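Local atomic coordinates of citrate lyase subunit beta-like protein (Mycobacterium tuberculosis H37Rv, PDB entry 6CJ4), a protein that is a magnesium-binding lyase of the HpcH/HpaI aldolase family that may play a role in fatty acid biosynthesis. Residues E67-R72 with T91-V96; A117-A122 with V138-G143. One frame throughout, in Å; residues are numbered along the deposited sequence.

Interaction 1: residues E67-R72 with T91-V96; sequences ERTVVR and TAYTTV. With AAE (acetoacetic acid), chain D; ACT (acetate ion), chain C.
Val71 pairs with Val96 in parallel register, their CA atoms 4.7 Å apart, and Val71 N gives a nearly straight hydrogen bond to Thr95 O (3.1 Å, 165° at the hydrogen). Val71 O in turn meets the CA-H of Val96, a CH...O contact of the kind common between parallel strands. Further back, a water bridges the chains, donating to Thr69 O and accepting from Thr94 N, and so extends the pairing. Tyr93 covers the outer side. With its CG beside the backbone N (chi1 -59°), the ring meets two methyls obliquely, Tyr93 CE1 lying 3.6 Å from Thr69 CG2 and Tyr93 CD2 3.6 Å from Val71 CG2. The ring's hydroxyl goes on to Leu64 N, and the Thr69 hydroxyl to Asp65 O, so both polar ends are held by residues just before 67-72 while their carbon atoms pack together. Leu88 of helix 79-89 closes over Tyr93, Val71 and Val96, completing a beta-alpha-beta crossover of the TIM barrel. On the barrel's inner side Val70 CG2 touches Thr95 CG2 at 4.0 Å. Arg72 also heads inward, its chain extended to CD and then bent at chi3 (76°), which brings the guanidinium edge to the ligands. Arg72 NH1 donates to acetoacetate O8 at 3.0 Å, and Arg72 NH2 donates almost linearly to OXT of an acetate, probably from the crystallisation liquor, at 2.7 Å; both acceptors lie in the guanidinium plane. Asp42 takes NE in a salt bridge. The strand thus separates its chemistry: an apolar outer layer joins it to the helix, while the inward arginine, held at NE by Asp42, presents N-H groups to oxygen atoms, its bond to acetoacetate being in keeping with a role in substrate binding.

Interaction 2: residues A117-A122 with V138-G143; sequences ALVETA and VGMMWG. With MG (magnesium ion), chain B; AAE (acetoacetic acid), chain D.
Glu120 turns its CG between its own backbone N and carbonyl carbon (chi1 50°) and then runs extended, which carries OE1 to the magnesium ion at 2.1 Å; Leu118, with CG anti to N (chi1 169°), meanwhile swings CD1 across to the neighbouring strand. These groups sit at the C-terminal ends of two adjacent parallel strands of a TIM barrel, where active sites of this fold lie. Four backbone hydrogen bonds zip the strands together, alternating in direction: Ala117 N to Gly139 O, Met141 N to Ala117 O, Val119 N to Met141 O, and Gly143 N to Val119 O. The last bond reaches beyond the strand to the N-cap residue of helix 144-150. Inside the barrel Leu118 and Met141 lie side by side and point the same way, Leu118 CD1 being 3.7 Å from Met141 CG. Met141 is fully extended, and its CE ends 3.9 Å from the acetoacetate methyl C9, giving the ligand an apolar neighbour. The outer side is a separate apolar layer. Met140 bends at chi2 and chi3, setting SD against Ala117 CB and bringing CE to 3.8 Å from Val119 CG2, with Met140 packed against Ile131 of helix 128-133 and Ala178 of helix 165-180. Trp142 also faces outward, and its NE1 is hydrogen-bonded to Asp187 OD1. Glu120 CB packs on Gly143 O at 3.4 Å, so the metal ligand leaves the strand in touch with the neighbouring chain. Glu120 OE2 is bonded by Lys100 N and a metal-bound water, which probably helps to hold the carboxylate so that OE1 alone binds the metal. Acetoacetate O1 and O8 chelate the ion, Asp146 and two waters complete six-coordination, and Glu120 OE1 lies 3.0 Å from acetoacetate O1.

Overall arrangement
Both interactions belong to one eight-stranded parallel barrel: strands 69-72 and 95-98 pair in interaction 1, strands 114-119 and 137-142 in interaction 2, and 95-98 lies directly beside 114-119. Their centres are about 17 Å apart, yet they meet inside the barrel, where Arg72 NH1 packs 3.4 Å from Leu118 CD2. The two converge on acetoacetate. Its O8 is shared, receiving Arg72 NH1 from 67-72 while coordinating the magnesium ion held by Glu120 of 117-122, so arginine and metal would probably both polarise this ketone oxygen. The backbone N atoms of Glu145 and Asp146, just after 138-143, also hydrogen-bond the ligand.

Interaction 1: residues E67-R72 with T91-V96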
loop_
_atom_site.group_PDB
_atom_site.type_symbol
_atom_site.label_atom_id
_atom_site.label_comp_id
_atom_site.label_asym_id
_atom_site.label_seq_id
_atom_site.Cartn_x
_atom_site.Cartn_y
_atom_site.Cartn_z
ATOM N N GLU A 67 20.090 -25.140 14.030
ATOM C CA GLU A 67 19.088 -24.372 14.758
ATOM C C GLU A 67 19.290 -22.869 14.632
ATOM O O GLU A 67 18.400 -22.106 15.022
ATOM C CB GLU A 67 19.103 -24.762 16.236
ATOM C CG GLU A 67 18.742 -26.212 16.485
ATOM C CD GLU A 67 18.647 -26.532 17.958
ATOM O OE1 GLU A 67 19.335 -25.859 18.757
ATOM O OE2 GLU A 67 17.877 -27.448 18.319
ATOM N N ARG A 68 20.429 -22.429 14.100
ATOM C CA ARG A 68 20.723 -21.008 13.951
ATOM C C ARG A 68 21.205 -20.678 12.543
ATOM O O ARG A 68 21.871 -19.655 12.343
ATOM C CB ARG A 68 21.761 -20.574 14.989
ATOM C CG ARG A 68 21.270 -20.666 16.421
ATOM C CD ARG A 68 20.127 -19.692 16.665
ATOM N NE ARG A 68 19.736 -19.635 18.073
ATOM C CZ ARG A 68 18.658 -20.230 18.579
ATOM N NH1 ARG A 68 17.850 -20.930 17.793
ATOM N NH2 ARG A 68 18.382 -20.119 19.871
ATOM N N THR A 69 20.883 -21.527 11.565
ATOM C CA THR A 69 21.372 -21.378 10.200
ATOM C C THR A 69 20.219 -21.599 9.237
ATOM O O THR A 69 19.477 -22.578 9.372
ATOM C CB THR A 69 22.492 -22.380 9.893
ATOM O OG1 THR A 69 23.524 -22.277 10.881
ATOM C CG2 THR A 69 23.088 -22.116 8.515
ATOM N N VAL A 70 20.082 -20.689 8.276
ATOM C CA VAL A 70 19.146 -20.770 7.160
ATOM C C VAL A 70 19.983 -20.850 5.890
ATOM O O VAL A 70 21.083 -20.290 5.835
ATOM C CB VAL A 70 18.211 -19.529 7.135
ATOM C CG1 VAL A 70 17.377 -19.475 5.859
ATOM C CG2 VAL A 70 17.316 -19.502 8.377
ATOM N N VAL A 71 19.477 -21.533 4.862
ATOM C CA VAL A 71 20.185 -21.619 3.585
ATOM C C VAL A 71 19.358 -20.909 2.522
ATOM O O VAL A 71 18.224 -21.316 2.237
ATOM C CB VAL A 71 20.465 -23.075 3.179
ATOM C CG1 VAL A 71 21.154 -23.121 1.810
ATOM C CG2 VAL A 71 21.341 -23.782 4.241
ATOM N N ARG A 72 19.917 -19.856 1.917
ATOM C CA ARG A 72 19.227 -19.232 0.790
ATOM C C ARG A 72 19.519 -20.030 -0.473
ATOM O O ARG A 72 20.675 -20.121 -0.909
ATOM C CB ARG A 72 19.617 -17.768 0.586
ATOM C CG ARG A 72 18.851 -17.183 -0.621
ATOM C CD ARG A 72 18.798 -15.649 -0.638
ATOM N NE ARG A 72 20.065 -15.063 -1.055
ATOM C CZ ARG A 72 20.208 -13.777 -1.370
ATOM N NH1 ARG A 72 19.161 -12.964 -1.323
ATOM N NH2 ARG A 72 21.389 -13.316 -1.746
ATOM N N THR A 91 22.684 -32.581 4.229
ATOM C CA THR A 91 22.896 -31.671 5.350
ATOM C C THR A 91 21.797 -31.854 6.387
ATOM O O THR A 91 20.777 -32.508 6.151
ATOM C CB THR A 91 22.902 -30.195 4.920
ATOM O OG1 THR A 91 21.563 -29.783 4.604
ATOM C CG2 THR A 91 23.826 -29.957 3.725
ATOM N N ALA A 92 22.001 -31.217 7.537
ATOM C CA ALA A 92 21.015 -31.198 8.606
ATOM C C ALA A 92 20.126 -29.959 8.578
ATOM O O ALA A 92 19.323 -29.769 9.500
ATOM C CB ALA A 92 21.723 -31.306 9.960
ATOM N N TYR A 93 20.237 -29.110 7.555
ATOM C CA TYR A 93 19.477 -27.868 7.535
ATOM C C TYR A 93 18.018 -28.152 7.211
ATOM O O TYR A 93 17.702 -29.029 6.401
ATOM C CB TYR A 93 20.066 -26.875 6.530
ATOM C CG TYR A 93 21.511 -26.546 6.843
ATOM C CD1 TYR A 93 21.870 -26.033 8.084
ATOM C CD2 TYR A 93 22.513 -26.767 5.909
ATOM C CE1 TYR A 93 23.207 -25.747 8.389
ATOM C CE2 TYR A 93 23.845 -26.476 6.197
ATOM C CZ TYR A 93 24.186 -25.966 7.439
ATOM O OH TYR A 93 25.516 -25.678 7.730
ATOM N N THR A 94 17.128 -27.432 7.885
ATOM C CA THR A 94 15.694 -27.613 7.721
ATOM C C THR A 94 14.969 -26.372 7.222
ATOM O O THR A 94 13.772 -26.464 6.911
ATOM C CB THR A 94 15.053 -28.033 9.049
ATOM O OG1 THR A 94 15.213 -26.967 9.989
ATOM C CG2 THR A 94 15.709 -29.308 9.600
ATOM N N THR A 95 15.634 -25.221 7.158
ATOM C CA THR A 95 14.982 -23.973 6.774
ATOM C C THR A 95 15.717 -23.351 5.601
ATOM O O THR A 95 16.941 -23.181 5.648
ATOM C CB THR A 95 14.939 -22.972 7.935
ATOM O OG1 THR A 95 14.332 -23.592 9.074
ATOM C CG2 THR A 95 14.132 -21.720 7.537
ATOM N N VAL A 96 14.977 -23.011 4.558
ATOM C CA VAL A 96 15.556 -22.377 3.385
ATOM C C VAL A 96 14.915 -21.013 3.192
ATOM O O VAL A 96 13.763 -20.779 3.579
ATOM C CB VAL A 96 15.384 -23.230 2.110
ATOM C CG1 VAL A 96 16.153 -24.559 2.253
ATOM C CG2 VAL A 96 13.896 -23.485 1.833
HETATM O O1 AAE D . 17.697 -8.017 -3.802
HETATM C C2 AAE D . 17.968 -7.364 -2.762
HETATM O O3 AAE D . 17.452 -6.225 -2.572
HETATM C C4 AAE D . 18.897 -7.923 -1.732
HETATM C C5 AAE D . 18.658 -9.323 -1.260
HETATM O O8 AAE D . 18.286 -10.177 -2.060
HETATM C C9 AAE D . 18.910 -9.664 0.168
HETATM C C ACT C . 22.365 -9.944 -1.507
HETATM O O ACT C . 22.517 -8.689 -1.493
HETATM O OXT ACT C . 21.598 -10.640 -2.242
HETATM C CH3 ACT C . 23.256 -10.725 -0.471
HETATM O O HOH W 1 18.198 -25.000 9.152
#

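Interaction 2: residues A117-A122 with V138-G143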
loop_
_atom_site.group_PDB
_atom_site.type_symbol
_atom_site.label_atom_id
_atom_site.label_comp_id
_atom_site.label_asym_id
_atom_site.label_seq_id
_atom_site.Cartn_x
_atom_site.Cartn_y
_atom_site.Cartn_z
ATOM N N ALA A 117 10.206 -16.720 2.751
ATOM C CA ALA A 117 10.007 -16.204 1.404
ATOM C C ALA A 117 10.598 -14.805 1.309
ATOM O O ALA A 117 10.222 -13.912 2.076
ATOM C CB ALA A 117 8.522 -16.172 1.050
ATOM N N LEU A 118 11.512 -14.613 0.363
ATOM C CA LEU A 118 12.115 -13.305 0.114
ATOM C C LEU A 118 11.383 -12.701 -1.082
ATOM O O LEU A 118 11.583 -13.115 -2.230
ATOM C CB LEU A 118 13.618 -13.440 -0.118
ATOM C CG LEU A 118 14.378 -12.221 -0.654
ATOM C CD1 LEU A 118 14.154 -10.965 0.202
ATOM C CD2 LEU A 118 15.882 -12.551 -0.768
ATOM N N VAL A 119 10.516 -11.732 -0.802
ATOM C CA VAL A 119 9.737 -11.056 -1.832
ATOM C C VAL A 119 10.541 -9.864 -2.336
ATOM O O VAL A 119 10.883 -8.964 -1.564
ATOM C CB VAL A 119 8.367 -10.609 -1.293
ATOM C CG1 VAL A 119 7.682 -9.688 -2.299
ATOM C CG2 VAL A 119 7.488 -11.816 -0.993
ATOM N N GLU A 120 10.827 -9.854 -3.637
ATOM C CA GLU A 120 11.712 -8.851 -4.219
ATOM C C GLU A 120 11.390 -8.649 -5.694
ATOM O O GLU A 120 12.278 -8.310 -6.484
ATOM C CB GLU A 120 13.192 -9.255 -4.025
ATOM C CG GLU A 120 13.500 -10.693 -4.447
ATOM C CD GLU A 120 14.924 -11.133 -4.117
ATOM O OE1 GLU A 120 15.764 -10.267 -3.776
ATOM O OE2 GLU A 120 15.204 -12.355 -4.206
ATOM N N THR A 121 10.134 -8.888 -6.080
ATOM C CA THR A 121 9.635 -8.635 -7.424
ATOM C C THR A 121 8.205 -8.134 -7.293
ATOM O O THR A 121 7.561 -8.328 -6.259
ATOM C CB THR A 121 9.644 -9.898 -8.312
ATOM O OG1 THR A 121 8.662 -10.830 -7.825
ATOM C CG2 THR A 121 11.013 -10.572 -8.328
ATOM N N ALA A 122 7.708 -7.498 -8.361
ATOM C CA ALA A 122 6.341 -6.980 -8.334
ATOM C C ALA A 122 5.324 -8.100 -8.147
ATOM O O ALA A 122 4.355 -7.949 -7.392
ATOM C CB ALA A 122 6.048 -6.190 -9.611
ATOM N N VAL A 138 7.487 -19.799 7.196
ATOM C CA VAL A 138 7.736 -19.386 8.573
ATOM C C VAL A 138 8.224 -17.949 8.671
ATOM O O VAL A 138 8.275 -17.405 9.782
ATOM C CB VAL A 138 8.729 -20.332 9.287
ATOM C CG1 VAL A 138 8.173 -21.778 9.324
ATOM C CG2 VAL A 138 10.090 -20.294 8.612
ATOM N N GLY A 139 8.546 -17.306 7.553
ATOM C CA GLY A 139 8.926 -15.904 7.584
ATOM C C GLY A 139 8.831 -15.266 6.222
ATOM O O GLY A 139 8.796 -15.948 5.191
ATOM N N MET A 140 8.800 -13.929 6.229
ATOM C CA MET A 140 8.818 -13.122 5.016
ATOM C C MET A 140 9.922 -12.084 5.134
ATOM O O MET A 140 10.087 -11.459 6.187
ATOM C CB MET A 140 7.488 -12.387 4.769
ATOM C CG MET A 140 6.242 -13.280 4.811
ATOM S SD MET A 140 5.999 -14.096 3.225
ATOM C CE MET A 140 5.591 -12.708 2.147
ATOM N N MET A 141 10.660 -11.905 4.048
ATOM C CA MET A 141 11.647 -10.839 3.913
ATOM C C MET A 141 11.342 -10.084 2.628
ATOM O O MET A 141 10.664 -10.597 1.735
ATOM C CB MET A 141 13.071 -11.418 3.883
ATOM C CG MET A 141 14.214 -10.400 3.841
ATOM S SD MET A 141 15.796 -11.291 3.768
ATOM C CE MET A 141 16.891 -9.890 3.508
ATOM N N TRP A 142 11.846 -8.856 2.521
ATOM C CA TRP A 142 11.746 -8.139 1.264
ATOM C C TRP A 142 13.127 -7.667 0.821
ATOM O O TRP A 142 14.062 -7.539 1.624
ATOM C CB TRP A 142 10.747 -6.958 1.358
ATOM C CG TRP A 142 11.263 -5.782 2.104
ATOM C CD1 TRP A 142 11.470 -5.690 3.451
ATOM C CD2 TRP A 142 11.633 -4.522 1.549
ATOM N NE1 TRP A 142 11.957 -4.442 3.770
ATOM C CE2 TRP A 142 12.071 -3.707 2.617
ATOM C CE3 TRP A 142 11.635 -3.999 0.250
ATOM C CZ2 TRP A 142 12.513 -2.402 2.427
ATOM C CZ3 TRP A 142 12.058 -2.702 0.063
ATOM C CH2 TRP A 142 12.503 -1.914 1.149
ATOM N N GLY A 143 13.259 -7.459 -0.488
ATOM C CA GLY A 143 14.513 -7.013 -1.076
ATOM C C GLY A 143 14.304 -5.850 -2.024
ATOM O O GLY A 143 13.675 -6.007 -3.072
HETATM MG MG MG B . 17.842 -10.126 -4.117
HETATM O O1 AAE D . 17.697 -8.017 -3.802
HETATM C C2 AAE D . 17.968 -7.364 -2.762
HETATM O O3 AAE D . 17.452 -6.225 -2.572
HETATM C C4 AAE D . 18.897 -7.923 -1.732
HETATM C C5 AAE D . 18.658 -9.323 -1.260
HETATM O O8 AAE D . 18.286 -10.177 -2.060
HETATM C C9 AAE D . 18.910 -9.664 0.168
HETATM O O HOH W 2 17.758 -12.242 -4.200
HETATM O O HOH W 3 19.896 -10.134 -4.559
#